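Local coordinates for protein amidohydrolase (Thermotoga maritima, PDB 3OOQ) that is a predicted metal-dependent hydrolase of the amidohydrolase family, possibly with allantoinase activity, at residues Ile7-Ala12 and Glu46-Thr51. Residues are numbered along the deposited sequence; the frame is centred on the assembly and turned at random.
Sequences ILFKNA and EIVDLT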
ATOM      1  N   ILE F   7      -5.578  64.120 -12.337  1.00 36.47           N
ATOM      2  CA  ILE F   7      -5.665  64.255 -10.890  1.00 34.05           C
ATOM      3  C   ILE F   7      -4.427  64.982 -10.390  1.00 32.12           C
ATOM      4  O   ILE F   7      -3.299  64.649 -10.758  1.00 31.74           O
ATOM      5  CB  ILE F   7      -5.773  62.897 -10.176  1.00 34.31           C
ATOM      6  CG1 ILE F   7      -7.065  62.164 -10.564  1.00 35.89           C
ATOM      7  CG2 ILE F   7      -5.698  63.078  -8.672  1.00 35.33           C
ATOM      8  CD1 ILE F   7      -7.105  60.716 -10.086  1.00 34.62           C
ATOM      9  N   LEU F   8      -4.642  65.970  -9.536  1.00 30.71           N
ATOM     10  CA  LEU F   8      -3.552  66.736  -8.973  1.00 29.50           C
ATOM     11  C   LEU F   8      -3.536  66.534  -7.464  1.00 28.44           C
ATOM     12  O   LEU F   8      -4.417  67.018  -6.749  1.00 28.69           O
ATOM     13  CB  LEU F   8      -3.709  68.215  -9.343  1.00 29.25           C
ATOM     14  CG  LEU F   8      -2.678  69.219  -8.835  1.00 41.70           C
ATOM     15  CD1 LEU F   8      -1.244  68.763  -9.169  1.00 29.08           C
ATOM     16  CD2 LEU F   8      -2.973  70.630  -9.375  1.00 29.80           C
ATOM     17  N   PHE F   9      -2.541  65.800  -6.983  1.00 27.31           N
ATOM     18  CA  PHE F   9      -2.404  65.558  -5.552  1.00 27.03           C
ATOM     19  C   PHE F   9      -1.628  66.702  -4.943  1.00 27.29           C
ATOM     20  O   PHE F   9      -0.509  66.981  -5.365  1.00 27.33           O
ATOM     21  CB  PHE F   9      -1.692  64.228  -5.284  1.00 26.72           C
ATOM     22  CG  PHE F   9      -2.459  63.018  -5.749  1.00 30.08           C
ATOM     23  CD1 PHE F   9      -3.486  62.483  -4.968  1.00 27.16           C
ATOM     24  CD2 PHE F   9      -2.149  62.405  -6.965  1.00 26.81           C
ATOM     25  CE1 PHE F   9      -4.207  61.356  -5.397  1.00 29.84           C
ATOM     26  CE2 PHE F   9      -2.848  61.268  -7.397  1.00 29.62           C
ATOM     27  CZ  PHE F   9      -3.880  60.740  -6.602  1.00 26.96           C
ATOM     28  N   LYS F  10      -2.212  67.367  -3.954  1.00 27.86           N
ATOM     29  CA  LYS F  10      -1.599  68.588  -3.403  1.00 28.96           C
ATOM     30  C   LYS F  10      -1.088  68.451  -1.966  1.00 29.12           C
ATOM     31  O   LYS F  10      -1.795  67.961  -1.089  1.00 28.40           O
ATOM     32  CB  LYS F  10      -2.574  69.788  -3.507  1.00 29.20           C
ATOM     33  CG  LYS F  10      -2.986  70.110  -4.950  1.00 35.26           C
ATOM     34  CD  LYS F  10      -2.511  71.472  -5.488  1.00 30.36           C
ATOM     35  CE  LYS F  10      -1.307  72.098  -4.769  1.00 35.95           C
ATOM     36  NZ  LYS F  10      -0.627  73.091  -5.668  1.00 30.30           N
ATOM     37  N   ASN F  11       0.142  68.911  -1.744  1.00 29.87           N
ATOM     38  CA  ASN F  11       0.649  69.173  -0.396  1.00 31.31           C
ATOM     39  C   ASN F  11       0.873  67.939   0.491  1.00 30.04           C
ATOM     40  O   ASN F  11       0.913  68.038   1.720  1.00 30.00           O
ATOM     41  CB  ASN F  11      -0.230  70.242   0.302  1.00 34.04           C
ATOM     42  CG  ASN F  11       0.468  70.910   1.476  1.00 40.74           C
ATOM     43  OD1 ASN F  11       1.672  71.175   1.443  1.00 36.10           O
ATOM     44  ND2 ASN F  11      -0.288  71.178   2.525  1.00 36.01           N
ATOM     45  N   ALA F  12       1.037  66.777  -0.141  1.00 28.69           N
ATOM     46  CA  ALA F  12       1.516  65.586   0.545  1.00 27.56           C
ATOM     47  C   ALA F  12       2.992  65.745   0.880  1.00 26.82           C
ATOM     48  O   ALA F  12       3.692  66.563   0.277  1.00 26.45           O
ATOM     49  CB  ALA F  12       1.325  64.352  -0.345  1.00 26.94           C
ATOM     50  N   GLU F  46      -8.770  67.513 -11.404  1.00 44.39           N
ATOM     51  CA  GLU F  46      -9.465  67.361 -10.124  1.00 43.22           C
ATOM     52  C   GLU F  46      -8.398  67.434  -9.046  1.00 41.00           C
ATOM     53  O   GLU F  46      -7.360  66.789  -9.151  1.00 40.30           O
ATOM     54  CB  GLU F  46     -10.204  66.021 -10.040  1.00 44.06           C
ATOM     55  CG  GLU F  46     -11.036  65.826  -8.766  1.00 57.70           C
ATOM     56  CD  GLU F  46     -11.145  64.363  -8.325  1.00 45.88           C
ATOM     57  OE1 GLU F  46     -11.261  63.458  -9.195  1.00 57.64           O
ATOM     58  OE2 GLU F  46     -11.125  64.119  -7.094  1.00 57.71           O
ATOM     59  N   ILE F  47      -8.627  68.229  -8.014  1.00 39.79           N
ATOM     60  CA  ILE F  47      -7.603  68.330  -6.996  1.00 38.51           C
ATOM     61  C   ILE F  47      -7.934  67.448  -5.792  1.00 36.76           C
ATOM     62  O   ILE F  47      -9.070  67.388  -5.337  1.00 36.07           O
ATOM     63  CB  ILE F  47      -7.226  69.817  -6.632  1.00 39.27           C
ATOM     64  CG1 ILE F  47      -7.814  70.256  -5.296  1.00 41.90           C
ATOM     65  CG2 ILE F  47      -7.513  70.790  -7.785  1.00 41.74           C
ATOM     66  CD1 ILE F  47      -6.843  70.009  -4.130  1.00 39.47           C
ATOM     67  N   VAL F  48      -6.920  66.726  -5.329  1.00 35.14           N
ATOM     68  CA  VAL F  48      -7.018  65.924  -4.130  1.00 33.72           C
ATOM     69  C   VAL F  48      -6.037  66.494  -3.125  1.00 32.91           C
ATOM     70  O   VAL F  48      -4.826  66.462  -3.325  1.00 32.17           O
ATOM     71  CB  VAL F  48      -6.689  64.450  -4.410  1.00 33.24           C
ATOM     72  CG1 VAL F  48      -6.821  63.620  -3.141  1.00 25.40           C
ATOM     73  CG2 VAL F  48      -7.600  63.913  -5.516  1.00 26.32           C
ATOM     74  N   ASP F  49      -6.576  67.019  -2.037  1.00 33.26           N
ATOM     75  CA  ASP F  49      -5.765  67.627  -1.005  1.00 33.65           C
ATOM     76  C   ASP F  49      -5.223  66.548  -0.080  1.00 32.28           C
ATOM     77  O   ASP F  49      -5.994  65.798   0.523  1.00 33.27           O
ATOM     78  CB  ASP F  49      -6.589  68.673  -0.238  1.00 35.16           C
ATOM     79  CG  ASP F  49      -5.918  69.133   1.046  1.00 48.24           C
ATOM     80  OD1 ASP F  49      -4.719  69.459   1.020  1.00 35.03           O
ATOM     81  OD2 ASP F  49      -6.609  69.179   2.089  1.00 37.23           O
ATOM     82  N   LEU F  50      -3.902  66.477   0.036  1.00 30.06           N
ATOM     83  CA  LEU F  50      -3.272  65.463   0.872  1.00 29.02           C
ATOM     84  C   LEU F  50      -2.430  66.075   1.976  1.00 28.93           C
ATOM     85  O   LEU F  50      -1.443  65.465   2.434  1.00 28.20           O
ATOM     86  CB  LEU F  50      -2.422  64.488   0.029  1.00 27.78           C
ATOM     87  CG  LEU F  50      -3.101  63.661  -1.073  1.00 22.15           C
ATOM     88  CD1 LEU F  50      -2.064  62.823  -1.813  1.00 26.63           C
ATOM     89  CD2 LEU F  50      -4.220  62.785  -0.528  1.00 26.84           C
ATOM     90  N   THR F  51      -2.809  67.281   2.395  1.00 29.31           N
ATOM     91  CA  THR F  51      -2.187  67.931   3.555  1.00 29.90           C
ATOM     92  C   THR F  51      -2.158  66.973   4.751  1.00 30.20           C
ATOM     93  O   THR F  51      -3.194  66.418   5.130  1.00 30.91           O
ATOM     94  CB  THR F  51      -2.963  69.214   3.958  1.00 30.97           C
ATOM     95  OG1 THR F  51      -2.989  70.115   2.845  1.00 27.51           O
ATOM     96  CG2 THR F  51      -2.301  69.903   5.166  1.00 27.76           C
TER
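The Phe9 ring has the CG2 methyl of Ile7 over one face, set toward the rim, while Val48 and Leu50 come at its CD1 side obliquely, Leu50 CD1 reaching 3.5 Å from Phe9 CD1. Ile7, Phe9 and Val48 lie on one face of a parallel strand pair, 7-10 beside 46-49, and Leu50 joins them from just past the strand end, in the small beta-sandwich that accompanies the catalytic barrel in amidohydrolases. Strand 46-49 forms an outer edge of its four-stranded sheet. Phe9 keeps CG anti to its carbonyl carbon (chi1 -65°), which lays the ring alongside Val48, with Phe9 CD1 3.8 Å from Val48 CB. Tyr379 meets the ring edge-to-face, and Leu55 and Leu361 also pack against Phe9, tying this sheet to the neighbouring one.

Leu8 N gives to Glu46 O (2.9 Å), Leu8 O accepts Val48 N, Val48 O accepts Lys10 N, and Leu50 N reaches Lys10 O at 2.8 Å. On the other face, Lys10 CG touches Ile47 CD1 before the bent chain carries NZ to a salt bridge with Asp25. Beyond the strands the chain turns at Asn11, whose ND2 donates to Thr51 OG1 close to its own amide plane. With alanine in place of Asn11, that hydroxyl would probably be left without its amide donor and the turn less firmly tied to Thr51. Asp49 OD1 closes an Asx turn, accepting Thr51 N from above the carboxylate plane and the Thr51 OG1 hydroxyl, 2.6 Å away, through its syn lone pair.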